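Local coordinates for protein glycoside Hydrolase (Bacteroides plebeius, PDB 5T3B) that probably hydrolyses glycosidic bonds in agarose-type algal galactans, as a family 50 glycoside hydrolase from a human gut bacterium, at residues F437-D442 / C446-L451; T388-K393 / Q420-G425; D256-G261 / E301-F306. All coordinates share one frame; numbering follows the deposited sequence.

Contact 1 of 3, residues F437-D442 / C446-L451; sequences FFKYLD and CNKGML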
loop_
_atom_site.group_PDB
_atom_site.type_symbol
_atom_site.label_atom_id
_atom_site.label_comp_id
_atom_site.label_asym_id
_atom_site.label_seq_id
_atom_site.Cartn_x
_atom_site.Cartn_y
_atom_site.Cartn_z
ATOM N N PHE A 437 -3.933 6.124 1.103
ATOM C CA PHE A 437 -3.339 7.276 1.771
ATOM C C PHE A 437 -3.054 6.919 3.224
ATOM O O PHE A 437 -3.883 6.347 3.919
ATOM C CB PHE A 437 -4.287 8.452 1.712
ATOM C CG PHE A 437 -3.690 9.744 2.286
ATOM C CD1 PHE A 437 -3.937 10.117 3.602
ATOM C CD2 PHE A 437 -2.886 10.561 1.515
ATOM C CE1 PHE A 437 -3.408 11.280 4.120
ATOM C CE2 PHE A 437 -2.350 11.738 2.013
ATOM C CZ PHE A 437 -2.580 12.058 3.327
ATOM N N PHE A 438 -1.816 7.206 3.674
ATOM C CA PHE A 438 -1.411 6.971 5.026
ATOM C C PHE A 438 -1.393 8.305 5.728
ATOM O O PHE A 438 -0.528 9.129 5.431
ATOM C CB PHE A 438 -0.032 6.298 5.058
ATOM C CG PHE A 438 0.469 5.943 6.420
ATOM C CD1 PHE A 438 0.201 4.707 6.967
ATOM C CD2 PHE A 438 1.153 6.843 7.211
ATOM C CE1 PHE A 438 0.591 4.355 8.240
ATOM C CE2 PHE A 438 1.591 6.491 8.464
ATOM C CZ PHE A 438 1.315 5.263 8.976
ATOM N N LYS A 439 -2.380 8.627 6.601
ATOM C CA LYS A 439 -3.343 7.735 7.237
ATOM C C LYS A 439 -4.561 8.516 7.657
ATOM O O LYS A 439 -4.695 9.697 7.389
ATOM C CB LYS A 439 -2.694 6.950 8.385
ATOM C CG LYS A 439 -2.194 7.825 9.511
ATOM C CD LYS A 439 -1.589 6.975 10.649
ATOM C CE LYS A 439 -0.787 7.740 11.662
ATOM N NZ LYS A 439 -1.652 8.374 12.690
ATOM N N TYR A 440 -5.472 7.788 8.330
ATOM C CA TYR A 440 -6.739 8.373 8.758
ATOM C C TYR A 440 -6.556 9.633 9.624
ATOM O O TYR A 440 -7.049 10.685 9.248
ATOM C CB TYR A 440 -7.508 7.263 9.496
ATOM C CG TYR A 440 -8.809 7.652 10.131
ATOM C CD1 TYR A 440 -9.799 8.355 9.445
ATOM C CD2 TYR A 440 -9.066 7.286 11.442
ATOM C CE1 TYR A 440 -10.974 8.703 10.058
ATOM C CE2 TYR A 440 -10.285 7.607 12.068
ATOM C CZ TYR A 440 -11.208 8.337 11.350
ATOM O OH TYR A 440 -12.381 8.693 11.996
ATOM N N LEU A 441 -5.873 9.483 10.763
ATOM C CA LEU A 441 -5.683 10.581 11.707
ATOM C C LEU A 441 -4.259 11.016 11.844
ATOM O O LEU A 441 -3.331 10.227 11.718
ATOM C CB LEU A 441 -6.109 10.156 13.152
ATOM C CG LEU A 441 -7.540 9.763 13.297
ATOM C CD1 LEU A 441 -7.837 9.162 14.613
ATOM C CD2 LEU A 441 -8.471 10.873 13.053
ATOM N N ASP A 442 -4.118 12.289 12.152
ATOM C CA ASP A 442 -2.831 12.765 12.652
ATOM C C ASP A 442 -2.372 11.975 13.861
ATOM O O ASP A 442 -3.195 11.496 14.657
ATOM C CB ASP A 442 -2.936 14.233 13.083
ATOM C CG ASP A 442 -2.937 15.236 11.988
ATOM O OD1 ASP A 442 -2.652 14.928 10.824
ATOM O OD2 ASP A 442 -3.216 16.404 12.389
ATOM N N CYS A 446 2.132 14.960 14.727
ATOM C CA CYS A 446 2.594 14.881 13.330
ATOM C C CYS A 446 1.405 14.877 12.375
ATOM O O CYS A 446 0.493 14.056 12.566
ATOM C CB CYS A 446 3.493 13.670 13.109
ATOM S SG CYS A 446 4.274 13.701 11.477
ATOM N N ASN A 447 1.478 15.659 11.333
ATOM C CA ASN A 447 0.425 15.811 10.351
ATOM C C ASN A 447 0.460 14.692 9.287
ATOM O O ASN A 447 0.723 14.988 8.129
ATOM C CB ASN A 447 0.422 17.195 9.752
ATOM C CG ASN A 447 -0.737 17.426 8.816
ATOM O OD1 ASN A 447 -1.900 16.897 9.030
ATOM N ND2 ASN A 447 -0.526 18.214 7.830
ATOM N N LYS A 448 0.160 13.483 9.733
ATOM C CA LYS A 448 0.028 12.331 8.831
ATOM C C LYS A 448 -1.388 12.104 8.383
ATOM O O LYS A 448 -1.630 11.304 7.513
ATOM C CB LYS A 448 0.544 11.072 9.533
ATOM C CG LYS A 448 2.006 11.080 9.922
ATOM C CD LYS A 448 2.401 9.874 10.760
ATOM C CE LYS A 448 3.831 9.923 11.166
ATOM N NZ LYS A 448 4.125 8.932 12.294
ATOM N N GLY A 449 -2.350 12.830 8.925
ATOM C CA GLY A 449 -3.720 12.437 8.725
ATOM C C GLY A 449 -4.480 13.155 7.656
ATOM O O GLY A 449 -4.163 14.289 7.290
ATOM N N MET A 450 -5.538 12.497 7.181
ATOM C CA MET A 450 -6.586 13.176 6.432
ATOM C C MET A 450 -7.505 13.978 7.391
ATOM O O MET A 450 -8.091 14.988 6.977
ATOM C CB MET A 450 -7.417 12.168 5.635
ATOM C CG MET A 450 -8.340 12.768 4.609
ATOM S SD MET A 450 -9.280 11.652 3.580
ATOM C CE MET A 450 -10.286 10.797 4.775
ATOM N N LEU A 451 -7.579 13.528 8.653
ATOM C CA LEU A 451 -8.288 14.192 9.740
ATOM C C LEU A 451 -7.237 14.552 10.804
ATOM O O LEU A 451 -6.246 13.841 11.002
ATOM C CB LEU A 451 -9.347 13.322 10.374
ATOM C CG LEU A 451 -10.656 13.107 9.680
ATOM C CD1 LEU A 451 -10.544 12.561 8.289
ATOM C CD2 LEU A 451 -11.556 12.235 10.546
#
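Lys439 and Lys448 meet through their backbones: just past the cis peptide that joins it to Phe438, Lys439 N donates to Lys448 O at 2.9 Å. Lys439 O in turn accepts from Met450 N. Leu451 then uses both its polar backbone atoms, giving its N-H to Tyr440 O (3.0 Å) and taking Asp442 N on its own carbonyl, and this pair of bonds makes a single beta bridge with Leu441. The carboxylate of Asp442 bends in beside its own backbone N (chi1 -77°), which lets OD1 take Gly449 N at 2.8 Å on its anti lone pair, while OD2 is held by Tyr458. Gly449 has to be small, because a CB there would run into the Leu441-Asp442 backbone. The Lys439 chain turns at its last torsion (82°) and sets NZ on Leu441 O, 2.7 Å away. Tyr440 supplies the apolar side: its CE1 lies 3.6 Å from Leu451 CD2, with Leu441 CD2 over one ring face, toward its rim, and Trp148 holding the hydroxyl. Both lysine ammonium groups salt-bridge Asp443, in the three-residue link between the segments. Four backbone bonds and Asp442 OD1 thus satisfy much of the loop from within, Arg415 takes Gly449 O, and the paired lysines would probably favour an ionised Asp443, which in turn offsets their like charges.

Contact 2 of 3, residues T388-K393 / Q420-G425; sequences TEFYTK and QHFTLG. With EDO (1,2-ethanediol), chain G.
Phe390 is where the segment 388-393, a broken part of strand 385-394, meets residues 420-425 of helix 412-427, packing on Phe422 and Thr423. Just before it in the chain, Glu389 points to the other side of the strand, where Arg336 salt-bridges its carboxylate and Tyr363 hydrogen-bonds it. Phe390 itself heads for the helix. Its CG sits between the backbone N and the carbonyl carbon (chi1 73°), which swings the ring out against Phe422. The two rings lie nearly parallel, their planes 19° apart, but with centroids 5.3 Å apart they are offset so far that they barely overlap. Phe390 CD2 and Phe422 CD2 are the closest atoms, at 3.6 Å. Further round the ring, Phe390 CZ rests 3.7 Å from the methyl CG2 of Thr423, whose hydroxyl is turned back to Tyr419 O one helical turn earlier. With parallel strands 358-361 and 432-437 flanking strand 385-394, and helix 412-427 packed against one side of it, the layout is consistent with the (beta/alpha)8 barrel of family 50 relatives. An alanine in place of Phe390 would remove the ring and is likely to open a gap facing Phe422 and the Thr423 methyl. Tyr391 turns away from the helix, and its OH shares a 2.7 Å hydrogen bond with O1 of an ethanediol, that oxygen lying at the ring edge. The ethanediol, probably from the crystallisation liquor, also bonds Ala405 N. At the far end, Lys393 NZ is gripped by the carbonyls of Asn401, Ser403 and Gly404.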
loop_
_atom_site.group_PDB
_atom_site.type_symbol
_atom_site.label_atom_id
_atom_site.label_comp_id
_atom_site.label_asym_id
_atom_site.label_seq_id
_atom_site.Cartn_x
_atom_site.Cartn_y
_atom_site.Cartn_z
ATOM N N THR A 388 0.504 1.100 -0.892
ATOM C CA THR A 388 -0.160 0.938 0.396
ATOM C C THR A 388 0.084 2.079 1.360
ATOM O O THR A 388 -0.626 2.162 2.378
ATOM C CB THR A 388 0.200 -0.412 1.031
ATOM O OG1 THR A 388 1.564 -0.758 0.740
ATOM C CG2 THR A 388 -0.687 -1.513 0.490
ATOM N N GLU A 389 1.047 2.935 1.086
ATOM C CA GLU A 389 1.230 4.123 1.910
ATOM C C GLU A 389 1.905 5.203 1.075
ATOM O O GLU A 389 2.856 4.915 0.357
ATOM C CB GLU A 389 2.170 3.904 3.116
ATOM C CG GLU A 389 1.757 2.869 4.124
ATOM C CD GLU A 389 2.672 2.685 5.274
ATOM O OE1 GLU A 389 3.564 3.509 5.541
ATOM O OE2 GLU A 389 2.468 1.646 5.998
ATOM N N PHE A 390 1.437 6.443 1.257
ATOM C CA PHE A 390 2.076 7.638 0.762
ATOM C C PHE A 390 1.355 8.808 1.474
ATOM O O PHE A 390 0.202 8.662 1.864
ATOM C CB PHE A 390 2.030 7.778 -0.742
ATOM C CG PHE A 390 0.685 8.143 -1.296
ATOM C CD1 PHE A 390 -0.347 7.191 -1.304
ATOM C CD2 PHE A 390 0.431 9.382 -1.846
ATOM C CE1 PHE A 390 -1.609 7.530 -1.774
ATOM C CE2 PHE A 390 -0.826 9.697 -2.337
ATOM C CZ PHE A 390 -1.864 8.787 -2.306
ATOM N N TYR A 391 2.071 9.935 1.647
ATOM C CA TYR A 391 1.491 11.167 2.179
ATOM C C TYR A 391 2.529 12.260 2.162
ATOM O O TYR A 391 3.715 12.007 1.982
ATOM C CB TYR A 391 0.986 10.999 3.642
ATOM C CG TYR A 391 2.015 10.726 4.669
ATOM C CD1 TYR A 391 2.605 9.470 4.856
ATOM C CD2 TYR A 391 2.466 11.724 5.529
ATOM C CE1 TYR A 391 3.562 9.253 5.799
ATOM C CE2 TYR A 391 3.433 11.485 6.441
ATOM C CZ TYR A 391 4.014 10.266 6.575
ATOM O OH TYR A 391 5.035 10.042 7.514
ATOM N N THR A 392 2.047 13.476 2.438
ATOM C CA THR A 392 2.843 14.607 2.887
ATOM C C THR A 392 2.267 15.171 4.147
ATOM O O THR A 392 1.103 14.902 4.485
ATOM C CB THR A 392 2.949 15.708 1.822
ATOM O OG1 THR A 392 1.656 16.227 1.529
ATOM C CG2 THR A 392 3.627 15.192 0.564
ATOM N N LYS A 393 3.101 15.982 4.830
ATOM C CA LYS A 393 2.730 16.650 6.091
ATOM C C LYS A 393 2.672 18.145 5.809
ATOM O O LYS A 393 3.488 18.687 5.067
ATOM C CB LYS A 393 3.875 16.465 7.097
ATOM C CG LYS A 393 4.254 15.047 7.408
ATOM C CD LYS A 393 5.655 14.955 8.058
ATOM C CE LYS A 393 6.163 13.546 8.269
ATOM N NZ LYS A 393 7.570 13.658 8.782
ATOM N N GLN A 420 -2.458 15.061 -5.665
ATOM C CA GLN A 420 -2.764 15.014 -7.097
ATOM C C GLN A 420 -1.565 14.604 -7.909
ATOM O O GLN A 420 -1.698 13.775 -8.833
ATOM C CB GLN A 420 -3.364 16.319 -7.617
ATOM C CG GLN A 420 -4.630 16.698 -6.909
ATOM C CD GLN A 420 -5.438 17.719 -7.687
ATOM O OE1 GLN A 420 -4.889 18.444 -8.508
ATOM N NE2 GLN A 420 -6.729 17.758 -7.429
ATOM N N HIS A 421 -0.408 15.193 -7.636
ATOM C CA HIS A 421 0.789 14.879 -8.415
ATOM C C HIS A 421 1.124 13.376 -8.308
ATOM O O HIS A 421 1.402 12.699 -9.292
ATOM C CB HIS A 421 1.939 15.729 -7.884
ATOM C CG HIS A 421 3.246 15.485 -8.520
ATOM N ND1 HIS A 421 3.617 16.078 -9.677
ATOM C CD2 HIS A 421 4.232 14.650 -8.187
ATOM C CE1 HIS A 421 4.804 15.656 -10.007
ATOM N NE2 HIS A 421 5.197 14.764 -9.139
ATOM N N PHE A 422 1.125 12.875 -7.076
ATOM C CA PHE A 422 1.567 11.490 -6.880
ATOM C C PHE A 422 0.541 10.543 -7.502
ATOM O O PHE A 422 0.934 9.580 -8.220
ATOM C CB PHE A 422 1.789 11.196 -5.377
ATOM C CG PHE A 422 2.752 10.085 -5.119
ATOM C CD1 PHE A 422 4.105 10.329 -5.180
ATOM C CD2 PHE A 422 2.329 8.809 -4.866
ATOM C CE1 PHE A 422 5.041 9.330 -5.023
ATOM C CE2 PHE A 422 3.271 7.792 -4.693
ATOM C CZ PHE A 422 4.599 8.052 -4.755
ATOM N N THR A 423 -0.739 10.773 -7.267
ATOM C CA THR A 423 -1.754 9.892 -7.786
ATOM C C THR A 423 -1.842 9.944 -9.307
ATOM O O THR A 423 -2.068 8.899 -9.922
ATOM C CB THR A 423 -3.103 10.156 -7.135
ATOM O OG1 THR A 423 -3.555 11.494 -7.369
ATOM C CG2 THR A 423 -3.063 9.805 -5.648
ATOM N N LEU A 424 -1.670 11.107 -9.924
ATOM C CA LEU A 424 -1.643 11.134 -11.393
ATOM C C LEU A 424 -0.521 10.273 -11.921
ATOM O O LEU A 424 -0.690 9.591 -12.942
ATOM C CB LEU A 424 -1.571 12.558 -11.916
ATOM C CG LEU A 424 -2.814 13.402 -11.768
ATOM C CD1 LEU A 424 -2.547 14.870 -11.963
ATOM C CD2 LEU A 424 -3.908 12.930 -12.709
ATOM N N GLY A 425 0.625 10.322 -11.265
ATOM C CA GLY A 425 1.713 9.473 -11.645
ATOM C C GLY A 425 1.395 8.004 -11.589
ATOM O O GLY A 425 1.794 7.227 -12.445
HETATM C C1 EDO G . 5.200 6.417 7.896
HETATM O O1 EDO G . 5.100 7.581 8.524
HETATM C C2 EDO G . 6.385 6.495 6.982
HETATM O O2 EDO G . 7.676 6.660 7.640
#

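Contact 3 of 3, residues D256-G261 / E301-F306; sequences DFSTWG and ELNNEF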
loop_
_atom_site.group_PDB
_atom_site.type_symbol
_atom_site.label_atom_id
_atom_site.label_comp_id
_atom_site.label_asym_id
_atom_site.label_seq_id
_atom_site.Cartn_x
_atom_site.Cartn_y
_atom_site.Cartn_z
ATOM N N ASP A 256 12.596 -6.215 6.395
ATOM C CA ASP A 256 13.956 -5.879 5.967
ATOM C C ASP A 256 14.499 -7.028 5.124
ATOM O O ASP A 256 14.678 -8.129 5.559
ATOM C CB ASP A 256 14.780 -5.648 7.216
ATOM C CG ASP A 256 16.203 -5.374 6.989
ATOM O OD1 ASP A 256 16.749 -5.544 5.884
ATOM O OD2 ASP A 256 16.847 -4.887 7.999
ATOM N N PHE A 257 14.724 -6.737 3.877
ATOM C CA PHE A 257 15.362 -7.689 2.937
ATOM C C PHE A 257 16.639 -7.137 2.439
ATOM O O PHE A 257 17.099 -7.539 1.361
ATOM C CB PHE A 257 14.537 -7.953 1.674
ATOM C CG PHE A 257 13.269 -8.697 1.834
ATOM C CD1 PHE A 257 13.266 -10.118 1.642
ATOM C CD2 PHE A 257 12.053 -8.081 1.842
ATOM C CE1 PHE A 257 12.051 -10.762 1.679
ATOM C CE2 PHE A 257 10.859 -8.769 1.876
ATOM C CZ PHE A 257 10.871 -10.123 1.788
ATOM N N SER A 258 17.232 -6.214 3.153
ATOM C CA SER A 258 18.478 -5.363 2.858
ATOM C C SER A 258 18.117 -3.905 3.112
ATOM O O SER A 258 17.114 -3.421 2.665
ATOM C CB SER A 258 19.175 -5.406 1.564
ATOM O OG SER A 258 19.682 -6.670 1.311
ATOM N N THR A 259 18.967 -3.242 3.866
ATOM C CA THR A 259 18.685 -1.882 4.257
ATOM C C THR A 259 19.873 -1.018 3.912
ATOM O O THR A 259 20.916 -1.544 3.516
ATOM C CB THR A 259 18.454 -1.869 5.787
ATOM O OG1 THR A 259 17.918 -0.611 6.196
ATOM C CG2 THR A 259 19.762 -2.182 6.501
ATOM N N TRP A 260 19.763 0.297 4.123
ATOM C CA TRP A 260 20.822 1.187 3.784
ATOM C C TRP A 260 21.978 0.806 4.661
ATOM O O TRP A 260 21.812 0.703 5.901
ATOM C CB TRP A 260 20.444 2.618 4.195
ATOM C CG TRP A 260 21.336 3.635 3.545
ATOM C CD1 TRP A 260 21.044 4.305 2.416
ATOM C CD2 TRP A 260 22.602 4.136 3.979
ATOM N NE1 TRP A 260 22.027 5.162 2.123
ATOM C CE2 TRP A 260 23.047 5.007 3.004
ATOM C CE3 TRP A 260 23.458 3.853 5.042
ATOM C CZ2 TRP A 260 24.275 5.704 3.131
ATOM C CZ3 TRP A 260 24.668 4.517 5.130
ATOM C CH2 TRP A 260 25.038 5.443 4.215
ATOM N N GLY A 261 23.114 0.592 4.097
ATOM C CA GLY A 261 24.215 0.220 5.015
ATOM C C GLY A 261 24.268 -1.207 5.542
ATOM O O GLY A 261 25.255 -1.532 6.153
ATOM N N GLU A 301 24.785 -8.126 -6.410
ATOM C CA GLU A 301 24.010 -9.120 -7.191
ATOM C C GLU A 301 23.668 -10.355 -6.417
ATOM O O GLU A 301 22.540 -10.833 -6.431
ATOM C CB GLU A 301 24.713 -9.440 -8.508
ATOM C CG GLU A 301 23.835 -10.194 -9.488
ATOM C CD GLU A 301 22.580 -9.396 -9.954
ATOM O OE1 GLU A 301 22.514 -8.174 -9.737
ATOM O OE2 GLU A 301 21.693 -9.990 -10.584
ATOM N N LEU A 302 24.658 -10.905 -5.723
ATOM C CA LEU A 302 24.449 -12.077 -4.901
ATOM C C LEU A 302 23.508 -11.808 -3.758
ATOM O O LEU A 302 22.616 -12.593 -3.471
ATOM C CB LEU A 302 25.778 -12.657 -4.383
ATOM C CG LEU A 302 26.661 -13.352 -5.409
ATOM C CD1 LEU A 302 27.977 -13.671 -4.718
ATOM C CD2 LEU A 302 25.974 -14.631 -5.926
ATOM N N ASN A 303 23.715 -10.694 -3.106
ATOM C CA ASN A 303 22.804 -10.231 -2.059
ATOM C C ASN A 303 21.364 -10.125 -2.571
ATOM O O ASN A 303 20.449 -10.639 -1.949
ATOM C CB ASN A 303 23.242 -8.920 -1.439
ATOM C CG ASN A 303 22.277 -8.488 -0.362
ATOM O OD1 ASN A 303 22.034 -9.186 0.620
ATOM N ND2 ASN A 303 21.686 -7.327 -0.566
ATOM N N ASN A 304 21.206 -9.492 -3.718
ATOM C CA ASN A 304 19.882 -9.265 -4.244
ATOM C C ASN A 304 19.231 -10.571 -4.595
ATOM O O ASN A 304 18.035 -10.758 -4.304
ATOM C CB ASN A 304 19.914 -8.311 -5.421
ATOM C CG ASN A 304 20.235 -6.905 -5.003
ATOM O OD1 ASN A 304 20.190 -6.546 -3.819
ATOM N ND2 ASN A 304 20.706 -6.137 -5.951
ATOM N N GLU A 305 19.964 -11.493 -5.240
ATOM C CA GLU A 305 19.435 -12.804 -5.527
ATOM C C GLU A 305 19.047 -13.571 -4.286
ATOM O O GLU A 305 17.974 -14.183 -4.224
ATOM C CB GLU A 305 20.442 -13.618 -6.341
ATOM C CG GLU A 305 19.839 -14.915 -6.810
ATOM C CD GLU A 305 20.764 -15.743 -7.680
ATOM O OE1 GLU A 305 21.873 -15.267 -8.006
ATOM O OE2 GLU A 305 20.373 -16.908 -8.002
ATOM N N PHE A 306 19.903 -13.524 -3.270
ATOM C CA PHE A 306 19.600 -14.217 -2.019
ATOM C C PHE A 306 18.334 -13.660 -1.358
ATOM O O PHE A 306 17.501 -14.418 -0.877
ATOM C CB PHE A 306 20.792 -14.179 -1.046
ATOM C CG PHE A 306 20.523 -14.869 0.238
ATOM C CD1 PHE A 306 20.464 -16.233 0.294
ATOM C CD2 PHE A 306 20.257 -14.142 1.364
ATOM C CE1 PHE A 306 20.142 -16.860 1.502
ATOM C CE2 PHE A 306 19.898 -14.737 2.547
ATOM C CZ PHE A 306 19.886 -16.110 2.648
#
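Ser258 and Asn303 make the whole contact, and they do it with one hydrogen bond. Asn303 ND2 donates to Ser258 OG at 2.8 Å, and the bond is almost straight, 170° at the hydrogen. The serine oxygen lies close to the plane of the Asn303 amide, so the N-H is aimed squarely at it. Asn303 reaches out from helix 300-324 with CG anti to its backbone N (chi1 -180°), which carries the amide off the helix surface and into the loop.

The remaining polar contacts set the serine in position. Within the loop, Ser258 OG gives its own proton to Phe257 O at 2.7 Å, lying in the carbonyl plane on a lone pair of that oxygen. Ser258 N donates to Asp256 OD1 at 2.9 Å, closing an Asx turn over Asp256-Ser258. Ser258 adopts an unusual backbone for a residue with a side chain, with phi at 130°, and its N and OG are both tied down.

Beyond the two segments, both pair members turn to the start of helix 264-269: Leu264 N donates to Ser258 OG, and Leu265 N to Asn303 OD1. The serine oxygen is therefore gripped by three bonds. Both ends of the Asn303 amide are in use as well, one as donor and one as acceptor, which fixes its rotation and leaves little doubt which end is nitrogen.

No apolar side chains pair across the two segments. Phe306, one turn further along helix 300-324, instead meets the rings of Phe285 and Phe268 on neighbouring helices.

The Asx turn thus presents its serine to an asparagine that ties the loop and the start of helix 264-269 to helix 300-324.

All three contacts are buried, but they sit at different depths and use different chemistry. Contact 2 lies nearest the middle of the chain and is purely apolar between its segments, a break in strand 385-394 against helix 412-427. Contact 1 holds a loop after strand 432-437 to itself, largely through backbone hydrogen bonds, with two lysines salt-bridged to the intervening Asp443. These two touch: Phe438 N lies 3.1 Å from Phe390 O, a probable hydrogen bond where strands 432-437 and 385-394 run side by side, and Phe438 packs on Glu389. Contact 3 stands apart, its centre about 27 Å from that of contact 2; there a single side-chain bond joins a peripheral loop to a helix.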